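Local atomic coordinates of peruvianin-I (Thevetia peruviana, PDB entry 6ORM), a protein that hydrolyses proteins as a germin-like cysteine peptidase of the plant's latex. Residues 26-29 and 30-33; 62-65 and 66-69; 119-122 and 123-127. All coordinates share one frame; numbering follows the deposited sequence.

Contact 1: residues 26-29 and 30-33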
ATOM      1  N   CYS A  26       5.990 -14.801  13.472  1.00 51.33           N
ATOM      2  CA  CYS A  26       6.370 -15.914  12.624  1.00 51.82           C
ATOM      3  C   CYS A  26       7.266 -16.893  13.367  1.00 53.70           C
ATOM      4  O   CYS A  26       7.938 -16.550  14.343  1.00 54.39           O
ATOM      5  CB  CYS A  26       7.085 -15.422  11.364  1.00 51.91           C
ATOM      6  SG  CYS A  26       6.284 -14.047  10.537  1.00 51.34           S
ATOM      7  N   ARG A  27       7.249 -18.133  12.892  1.00 52.79           N
ATOM      8  CA  ARG A  27       8.253 -19.109  13.269  1.00 55.42           C
ATOM      9  C   ARG A  27       9.554 -18.821  12.530  1.00 55.18           C
ATOM     10  O   ARG A  27       9.583 -18.108  11.523  1.00 54.57           O
ATOM     11  CB  ARG A  27       7.760 -20.522  12.983  1.00 56.98           C
ATOM     12  CG  ARG A  27       6.450 -20.832  13.676  1.00 58.42           C
ATOM     13  CD  ARG A  27       6.014 -22.254  13.427  1.00 60.64           C
ATOM     14  NE  ARG A  27       4.640 -22.309  12.944  1.00 61.20           N
ATOM     15  CZ  ARG A  27       4.224 -23.132  11.991  1.00 61.75           C
ATOM     16  NH1 ARG A  27       5.073 -23.978  11.424  1.00 63.14           N
ATOM     17  NH2 ARG A  27       2.958 -23.116  11.611  1.00 60.76           N
ATOM     18  N   ASN A  28      10.639 -19.387  13.043  1.00 56.92           N
ATOM     19  CA  ASN A  28      11.955 -19.265  12.429  1.00 57.59           C
ATOM     20  C   ASN A  28      11.918 -19.808  11.005  1.00 55.97           C
ATOM     21  O   ASN A  28      11.738 -21.016  10.808  1.00 56.12           O
ATOM     22  CB  ASN A  28      12.991 -20.011  13.273  1.00 60.33           C
ATOM     23  CG  ASN A  28      14.413 -19.818  12.775  1.00 62.90           C
ATOM     24  OD1 ASN A  28      14.646 -19.287  11.689  1.00 62.89           O
ATOM     25  ND2 ASN A  28      15.375 -20.245  13.584  1.00 65.17           N
ATOM     26  N   PRO A  29      12.097 -18.952   9.991  1.00 56.46           N
ATOM     27  CA  PRO A  29      12.009 -19.430   8.600  1.00 55.25           C
ATOM     28  C   PRO A  29      13.014 -20.517   8.269  1.00 56.77           C
ATOM     29  O   PRO A  29      12.768 -21.306   7.349  1.00 56.49           O
ATOM     30  CB  PRO A  29      12.262 -18.164   7.767  1.00 54.83           C
ATOM     31  CG  PRO A  29      12.115 -17.016   8.710  1.00 55.18           C
ATOM     32  CD  PRO A  29      12.427 -17.519  10.078  1.00 56.38           C
ATOM     33  N   ALA A  30      14.134 -20.589   8.995  1.00 57.30           N
ATOM     34  CA  ALA A  30      15.103 -21.653   8.774  1.00 58.46           C
ATOM     35  C   ALA A  30      14.537 -23.022   9.127  1.00 58.07           C
ATOM     36  O   ALA A  30      15.070 -24.037   8.666  1.00 58.69           O
ATOM     37  CB  ALA A  30      16.374 -21.386   9.583  1.00 60.97           C
ATOM     38  N   LEU A  31      13.474 -23.068   9.927  1.00 59.42           N
ATOM     39  CA  LEU A  31      12.844 -24.319  10.323  1.00 59.65           C
ATOM     40  C   LEU A  31      11.735 -24.754   9.376  1.00 56.70           C
ATOM     41  O   LEU A  31      11.218 -25.867   9.527  1.00 57.03           O
ATOM     42  CB  LEU A  31      12.283 -24.202  11.745  1.00 60.26           C
ATOM     43  CG  LEU A  31      13.326 -23.899  12.822  1.00 62.12           C
ATOM     44  CD1 LEU A  31      12.688 -23.874  14.203  1.00 62.65           C
ATOM     45  CD2 LEU A  31      14.464 -24.910  12.765  1.00 63.37           C
ATOM     46  N   ALA A  32      11.350 -23.909   8.423  1.00 54.62           N
ATOM     47  CA  ALA A  32      10.304 -24.269   7.476  1.00 52.56           C
ATOM     48  C   ALA A  32      10.735 -25.448   6.609  1.00 53.92           C
ATOM     49  O   ALA A  32      11.905 -25.578   6.238  1.00 55.47           O
ATOM     50  CB  ALA A  32       9.951 -23.072   6.596  1.00 50.43           C
ATOM     51  N   THR A  33       9.777 -26.320   6.299  1.00 53.21           N
ATOM     52  CA  THR A  33       9.992 -27.457   5.415  1.00 53.86           C
ATOM     53  C   THR A  33       8.924 -27.450   4.328  1.00 52.03           C
ATOM     54  O   THR A  33       7.996 -26.637   4.345  1.00 50.77           O
ATOM     55  CB  THR A  33       9.964 -28.791   6.179  1.00 54.81           C
ATOM     56  OG1 THR A  33       8.630 -29.054   6.633  1.00 54.14           O
ATOM     57  CG2 THR A  33      10.909 -28.753   7.375  1.00 56.00           C
TER
HETATM   58  O   HOH W   1      13.597 -23.439   5.499  1.00 54.77           O
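Ala30 meets Asn28 twice, through its amide and through its methyl. Its N donates to Asn28 OD1 at 3.0 Å, a side-chain carbonyl taking the N-H two residues ahead, which makes an Asx turn. The donor stands above the plane of the amide group, not on a lone pair, and Ala30 CB lies 3.4 Å from the same OD1. This reach depends on the Asn28 side chain having CG trans to its own N (chi1 -174°), which brings OD1 forward over the start of the turn. Next comes Leu31, whose N donates to Asn28 O at 2.8 Å, closing the first i to i+3 bond of a short 3-10 turn. Its side chain folds back over the same residue, so that Leu31 CG lies 3.9 Å from Asn28 CB, with CD1 of the leucine only slightly farther off. Ala32 follows with the second bond of the turn, its N donating to Pro29 O at 3.2 Å; the donor is again well above the carbonyl plane, and Ala32 CB rests against that oxygen. A water lies 2.9 Å from Pro29 O and 2.8 Å from Ala32 O, within hydrogen-bonding distance of both. The turn belongs to the loop ahead of strand 38-39, where Cys26 forms a disulfide with Cys11. Pro29 and Ala32 pack on Phe10, while Asn28 and Pro29 also touch Phe20 of the second subunit. Chemically, Asn28 serves the turn with both of its carbonyls, the side-chain one for Ala30 N and the main-chain one for Leu31 N. Proline at the first position inside the turn has no N-H to satisfy, and three successive amides, those of Ala30, Leu31 and Ala32, all find acceptors within the stretch itself.

Contact 2: residues 62-65 and 66-69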
ATOM      1  N   GLY A  62      -4.942 -18.193   9.769  1.00 45.51           N
ATOM      2  CA  GLY A  62      -5.244 -18.897  11.004  1.00 46.28           C
ATOM      3  C   GLY A  62      -5.252 -20.404  10.848  1.00 46.45           C
ATOM      4  O   GLY A  62      -4.972 -21.131  11.804  1.00 47.73           O
ATOM      5  N   GLN A  63      -5.590 -20.894   9.656  1.00 45.28           N
ATOM      6  CA  GLN A  63      -5.598 -22.324   9.368  1.00 45.55           C
ATOM      7  C   GLN A  63      -4.362 -22.786   8.611  1.00 44.80           C
ATOM      8  O   GLN A  63      -3.937 -23.933   8.777  1.00 45.31           O
ATOM      9  CB  GLN A  63      -6.840 -22.696   8.550  1.00 45.39           C
ATOM     10  CG  GLN A  63      -8.165 -22.481   9.263  1.00 46.00           C
ATOM     11  CD  GLN A  63      -8.546 -21.017   9.366  1.00 45.73           C
ATOM     12  OE1 GLN A  63      -8.549 -20.291   8.371  1.00 45.23           O
ATOM     13  NE2 GLN A  63      -8.860 -20.575  10.576  1.00 46.37           N
ATOM     14  N   PHE A  64      -3.788 -21.912   7.785  1.00 44.32           N
ATOM     15  CA  PHE A  64      -2.716 -22.248   6.853  1.00 43.20           C
ATOM     16  C   PHE A  64      -1.581 -21.271   7.130  1.00 43.07           C
ATOM     17  O   PHE A  64      -1.476 -20.222   6.480  1.00 42.27           O
ATOM     18  CB  PHE A  64      -3.223 -22.170   5.411  1.00 40.90           C
ATOM     19  CG  PHE A  64      -2.255 -22.674   4.372  1.00 40.43           C
ATOM     20  CD1 PHE A  64      -1.077 -23.316   4.726  1.00 41.36           C
ATOM     21  CD2 PHE A  64      -2.544 -22.508   3.024  1.00 39.14           C
ATOM     22  CE1 PHE A  64      -0.203 -23.769   3.751  1.00 41.91           C
ATOM     23  CE2 PHE A  64      -1.677 -22.959   2.048  1.00 39.51           C
ATOM     24  CZ  PHE A  64      -0.505 -23.592   2.410  1.00 40.90           C
ATOM     25  N   PRO A  65      -0.714 -21.583   8.099  1.00 43.29           N
ATOM     26  CA  PRO A  65       0.291 -20.601   8.550  1.00 43.70           C
ATOM     27  C   PRO A  65       1.153 -20.011   7.444  1.00 43.47           C
ATOM     28  O   PRO A  65       1.590 -18.859   7.568  1.00 43.52           O
ATOM     29  CB  PRO A  65       1.133 -21.411   9.544  1.00 45.25           C
ATOM     30  CG  PRO A  65       0.200 -22.455  10.061  1.00 45.58           C
ATOM     31  CD  PRO A  65      -0.709 -22.808   8.918  1.00 44.21           C
ATOM     32  N   ALA A  66       1.406 -20.751   6.364  1.00 42.00           N
ATOM     33  CA  ALA A  66       2.236 -20.229   5.286  1.00 41.63           C
ATOM     34  C   ALA A  66       1.594 -19.057   4.554  1.00 40.24           C
ATOM     35  O   ALA A  66       2.296 -18.355   3.818  1.00 40.76           O
ATOM     36  CB  ALA A  66       2.566 -21.341   4.288  1.00 42.18           C
ATOM     37  N   LEU A  67       0.288 -18.833   4.723  1.00 40.75           N
ATOM     38  CA  LEU A  67      -0.358 -17.680   4.107  1.00 39.38           C
ATOM     39  C   LEU A  67       0.037 -16.367   4.768  1.00 39.57           C
ATOM     40  O   LEU A  67      -0.165 -15.302   4.172  1.00 39.02           O
ATOM     41  CB  LEU A  67      -1.879 -17.841   4.157  1.00 38.26           C
ATOM     42  CG  LEU A  67      -2.457 -18.964   3.297  1.00 38.21           C
ATOM     43  CD1 LEU A  67      -3.972 -19.010   3.430  1.00 37.55           C
ATOM     44  CD2 LEU A  67      -2.040 -18.789   1.841  1.00 37.86           C
ATOM     45  N   ASN A  68       0.585 -16.421   5.980  1.00 39.70           N
ATOM     46  CA  ASN A  68       0.948 -15.212   6.707  1.00 39.86           C
ATOM     47  C   ASN A  68       1.906 -14.362   5.881  1.00 40.88           C
ATOM     48  O   ASN A  68       2.928 -14.853   5.390  1.00 42.81           O
ATOM     49  CB  ASN A  68       1.577 -15.594   8.049  1.00 40.82           C
ATOM     50  CG  ASN A  68       1.762 -14.409   8.978  1.00 41.08           C
ATOM     51  OD1 ASN A  68       0.870 -13.575   9.138  1.00 40.85           O
ATOM     52  ND2 ASN A  68       2.929 -14.337   9.609  1.00 41.42           N
ATOM     53  N   THR A  69       1.545 -13.087   5.702  1.00 38.95           N
ATOM     54  CA  THR A  69       2.227 -12.031   4.956  1.00 39.02           C
ATOM     55  C   THR A  69       2.042 -12.139   3.440  1.00 39.16           C
ATOM     56  O   THR A  69       2.500 -11.251   2.723  1.00 39.07           O
ATOM     57  CB  THR A  69       3.743 -11.947   5.242  1.00 40.05           C
ATOM     58  OG1 THR A  69       4.411 -13.038   4.593  1.00 40.32           O
ATOM     59  CG2 THR A  69       4.029 -11.975   6.744  1.00 40.32           C
TER
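Phe64 and Leu67 cross at about a right angle, and their side chains pack together on this turn. The phenyl ring has CG trans to the backbone N (chi1 -172°) but is rotated about CB-CG so that chi2 is only 8°, far from the nearly perpendicular setting usual for phenylalanine. The plane of the ring therefore almost contains the bond from CA to CB. Leu67 and Ala66 approach from the same side of the ring at different atoms: Phe64 CD2 lies 3.6 Å from Leu67 CG, and Phe64 CE1 3.7 Å from Ala66 CB. Both carbons approach the ring obliquely. Leu67 has CG trans to its carbonyl carbon (chi1 -67°), which carries the isobutyl group back along the chain, with Leu67 CD1 3.8 Å from Phe64 CB and Leu67 CD2 3.9 Å from Phe64 CD2. Under this packing runs a short 3-10 turn. Leu67 N donates to Phe64 O at 2.9 Å and Asn68 N to Pro65 O at 3.1 Å, the second donor rising out of the carbonyl plane. Asn68 CB stays close to Pro65 O, at 3.3 Å, whereas its amide leads away: ND2 donates to Cys11 O and Tyr24 O, and OD1 accepts from Gln154 NE2. The turn lies in the loop between strands 54-57 and 73-79 of the cupin domain, and Ile128 of the third subunit packs on Phe64, Ala66 and Leu67. The ring of Tyr39 also meets that of Phe64. The chemistry divides by residue, then: the backbone bonds fix the turn, Phe64 and Leu67 offer hydrocarbon to the neighbouring chain, and the buried amide of Asn68 is satisfied by three partners that tie the loop to other parts of the fold.

Contact 3: residues 119-122 and 123-127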
ATOM      1  N   LYS A 119     -26.247 -12.660 -10.825  1.00 41.56           N
ATOM      2  CA  LYS A 119     -26.200 -13.580 -11.950  1.00 42.89           C
ATOM      3  C   LYS A 119     -26.347 -15.003 -11.435  1.00 43.24           C
ATOM      4  O   LYS A 119     -25.976 -15.312 -10.298  1.00 42.06           O
ATOM      5  CB  LYS A 119     -24.893 -13.458 -12.746  1.00 42.47           C
ATOM      6  CG  LYS A 119     -24.737 -12.164 -13.528  1.00 42.79           C
ATOM      7  CD  LYS A 119     -25.762 -12.044 -14.646  1.00 44.59           C
ATOM      8  CE  LYS A 119     -25.540 -13.084 -15.729  1.00 46.03           C
ATOM      9  NZ  LYS A 119     -26.516 -12.933 -16.848  1.00 47.93           N
ATOM     10  N   ARG A 120     -26.905 -15.863 -12.281  1.00 43.01           N
ATOM     11  CA  ARG A 120     -26.910 -17.294 -12.022  1.00 43.70           C
ATOM     12  C   ARG A 120     -25.576 -17.883 -12.466  1.00 44.05           C
ATOM     13  O   ARG A 120     -25.109 -17.609 -13.575  1.00 45.73           O
ATOM     14  CB  ARG A 120     -28.069 -17.965 -12.758  1.00 46.02           C
ATOM     15  CG  ARG A 120     -28.255 -19.441 -12.437  1.00 47.42           C
ATOM     16  CD  ARG A 120     -27.543 -20.326 -13.450  1.00 49.23           C
ATOM     17  NE  ARG A 120     -28.004 -20.085 -14.816  1.00 51.20           N
ATOM     18  CZ  ARG A 120     -28.836 -20.880 -15.479  1.00 53.53           C
ATOM     19  NH1 ARG A 120     -29.302 -21.982 -14.906  1.00 54.08           N
ATOM     20  NH2 ARG A 120     -29.200 -20.577 -16.718  1.00 55.22           N
ATOM     21  N   LEU A 121     -24.957 -18.677 -11.591  1.00 44.38           N
ATOM     22  CA  LEU A 121     -23.670 -19.304 -11.858  1.00 43.60           C
ATOM     23  C   LEU A 121     -23.821 -20.817 -11.948  1.00 44.65           C
ATOM     24  O   LEU A 121     -24.562 -21.425 -11.170  1.00 45.27           O
ATOM     25  CB  LEU A 121     -22.641 -18.966 -10.770  1.00 41.87           C
ATOM     26  CG  LEU A 121     -22.415 -17.517 -10.329  1.00 41.21           C
ATOM     27  CD1 LEU A 121     -21.196 -17.431  -9.415  1.00 40.26           C
ATOM     28  CD2 LEU A 121     -22.262 -16.587 -11.515  1.00 41.45           C
ATOM     29  N   THR A 122     -23.132 -21.416 -12.922  1.00 44.39           N
ATOM     30  CA  THR A 122     -23.007 -22.864 -13.048  1.00 45.60           C
ATOM     31  C   THR A 122     -21.519 -23.215 -12.982  1.00 45.06           C
ATOM     32  O   THR A 122     -20.687 -22.301 -13.050  1.00 44.75           O
ATOM     33  CB  THR A 122     -23.661 -23.345 -14.350  1.00 47.66           C
ATOM     34  OG1 THR A 122     -22.878 -22.919 -15.472  1.00 48.51           O
ATOM     35  CG2 THR A 122     -25.076 -22.790 -14.476  1.00 47.93           C
ATOM     36  N   PRO A 123     -21.136 -24.488 -12.835  1.00 45.38           N
ATOM     37  CA  PRO A 123     -19.715 -24.815 -12.633  1.00 44.92           C
ATOM     38  C   PRO A 123     -18.815 -24.218 -13.709  1.00 44.95           C
ATOM     39  O   PRO A 123     -19.098 -24.312 -14.905  1.00 45.61           O
ATOM     40  CB  PRO A 123     -19.700 -26.347 -12.674  1.00 46.14           C
ATOM     41  CG  PRO A 123     -21.048 -26.735 -12.193  1.00 46.87           C
ATOM     42  CD  PRO A 123     -21.977 -25.700 -12.756  1.00 46.85           C
ATOM     43  N   GLY A 124     -17.716 -23.594 -13.271  1.00 44.99           N
ATOM     44  CA  GLY A 124     -16.788 -22.910 -14.144  1.00 45.51           C
ATOM     45  C   GLY A 124     -16.915 -21.400 -14.115  1.00 45.69           C
ATOM     46  O   GLY A 124     -15.943 -20.696 -14.427  1.00 45.71           O
ATOM     47  N   ASP A 125     -18.097 -20.896 -13.765  1.00 44.93           N
ATOM     48  CA  ASP A 125     -18.354 -19.461 -13.750  1.00 44.64           C
ATOM     49  C   ASP A 125     -17.537 -18.757 -12.666  1.00 42.52           C
ATOM     50  O   ASP A 125     -17.272 -19.301 -11.590  1.00 42.05           O
ATOM     51  CB  ASP A 125     -19.848 -19.187 -13.508  1.00 45.87           C
ATOM     52  CG  ASP A 125     -20.678 -19.167 -14.781  1.00 49.12           C
ATOM     53  OD1 ASP A 125     -20.248 -18.605 -15.830  1.00 50.85           O
ATOM     54  OD2 ASP A 125     -21.793 -19.731 -14.713  1.00 49.99           O
ATOM     55  N   LEU A 126     -17.141 -17.521 -12.960  1.00 41.94           N
ATOM     56  CA  LEU A 126     -16.499 -16.657 -11.985  1.00 40.40           C
ATOM     57  C   LEU A 126     -17.385 -15.445 -11.758  1.00 40.07           C
ATOM     58  O   LEU A 126     -18.090 -14.994 -12.665  1.00 41.13           O
ATOM     59  CB  LEU A 126     -15.108 -16.200 -12.435  1.00 40.15           C
ATOM     60  CG  LEU A 126     -14.066 -17.272 -12.741  1.00 41.09           C
ATOM     61  CD1 LEU A 126     -12.882 -16.612 -13.402  1.00 40.98           C
ATOM     62  CD2 LEU A 126     -13.648 -17.996 -11.470  1.00 40.73           C
ATOM     63  N   PHE A 127     -17.343 -14.929 -10.536  1.00 37.49           N
ATOM     64  CA  PHE A 127     -18.094 -13.737 -10.171  1.00 37.97           C
ATOM     65  C   PHE A 127     -17.263 -12.969  -9.156  1.00 37.28           C
ATOM     66  O   PHE A 127     -16.776 -13.559  -8.187  1.00 37.40           O
ATOM     67  CB  PHE A 127     -19.467 -14.108  -9.598  1.00 38.84           C
ATOM     68  CG  PHE A 127     -20.417 -12.946  -9.486  1.00 40.13           C
ATOM     69  CD1 PHE A 127     -20.472 -12.191  -8.326  1.00 40.18           C
ATOM     70  CD2 PHE A 127     -21.261 -12.620 -10.532  1.00 41.54           C
ATOM     71  CE1 PHE A 127     -21.350 -11.127  -8.213  1.00 40.74           C
ATOM     72  CE2 PHE A 127     -22.141 -11.556 -10.427  1.00 42.04           C
ATOM     73  CZ  PHE A 127     -22.185 -10.809  -9.267  1.00 41.45           C
TER
HETATM   74  O   HOH W   2     -21.112 -25.786 -16.258  1.00 49.45           O
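A type II beta turn from Thr122 to Asp125 connects strand 116-121 with strand 126-129, and its two end residues grip each other in both directions. Asp125 N donates to Thr122 O at 3.0 Å, in the carbonyl plane, while Thr122 N returns a nearly straight bond (175°) to Asp125 OD2 at 2.8 Å, which receives it on the anti lone pair. Gly124, with a positive phi of 104°, holds the third position of the turn and opens the second cupin motif, G(X)5PXG(X)2H(X)3N; the two strands joined here belong to different sheets of the cupin fold. The other carboxylate oxygen, OD1, accepts from Ser40 OG of the third subunit. An alanine in place of Asp125 would probably leave Thr122 N without its side-chain acceptor and that serine hydroxyl without its carboxylate mate across the interface. Beyond the turn, Leu121 CD1 packs 3.8 Å from Phe127 CB, the two side chains crossing at about a right angle. Phe127 has CG trans to its N (chi1 -167°), and its ring extends to Lys119, where CE2 lies 4.1 Å from Lys119 CB. The lysine chain bends away from there, and its NZ forms a salt bridge with Asp35 of the third subunit.

In the fold
Contacts 1 and 2 are neighbours, their centres 13 Å apart. Arg27 NH2 packs 3.2 Å from Pro65 CG, and Cys26 SG lies 3.5 Å from Asn68 ND2, so the two 3-10 turns lie side by side, on the same side of the chain's centre. Contact 3 is on the other side of that centre, its own centre about 28 Å from that of contact 2 and 39 Å from that of contact 1. Contacts 2 and 3 nevertheless both face the third subunit: Ile128 there, which covers contact 2, belongs to the same strand that contact 3 leads into here. In contact 2 the side chain of Phe64 is about 10 Å from a bound NAG. In contact 3 the side chain of Pro123 is about 13 Å from a bound NAG.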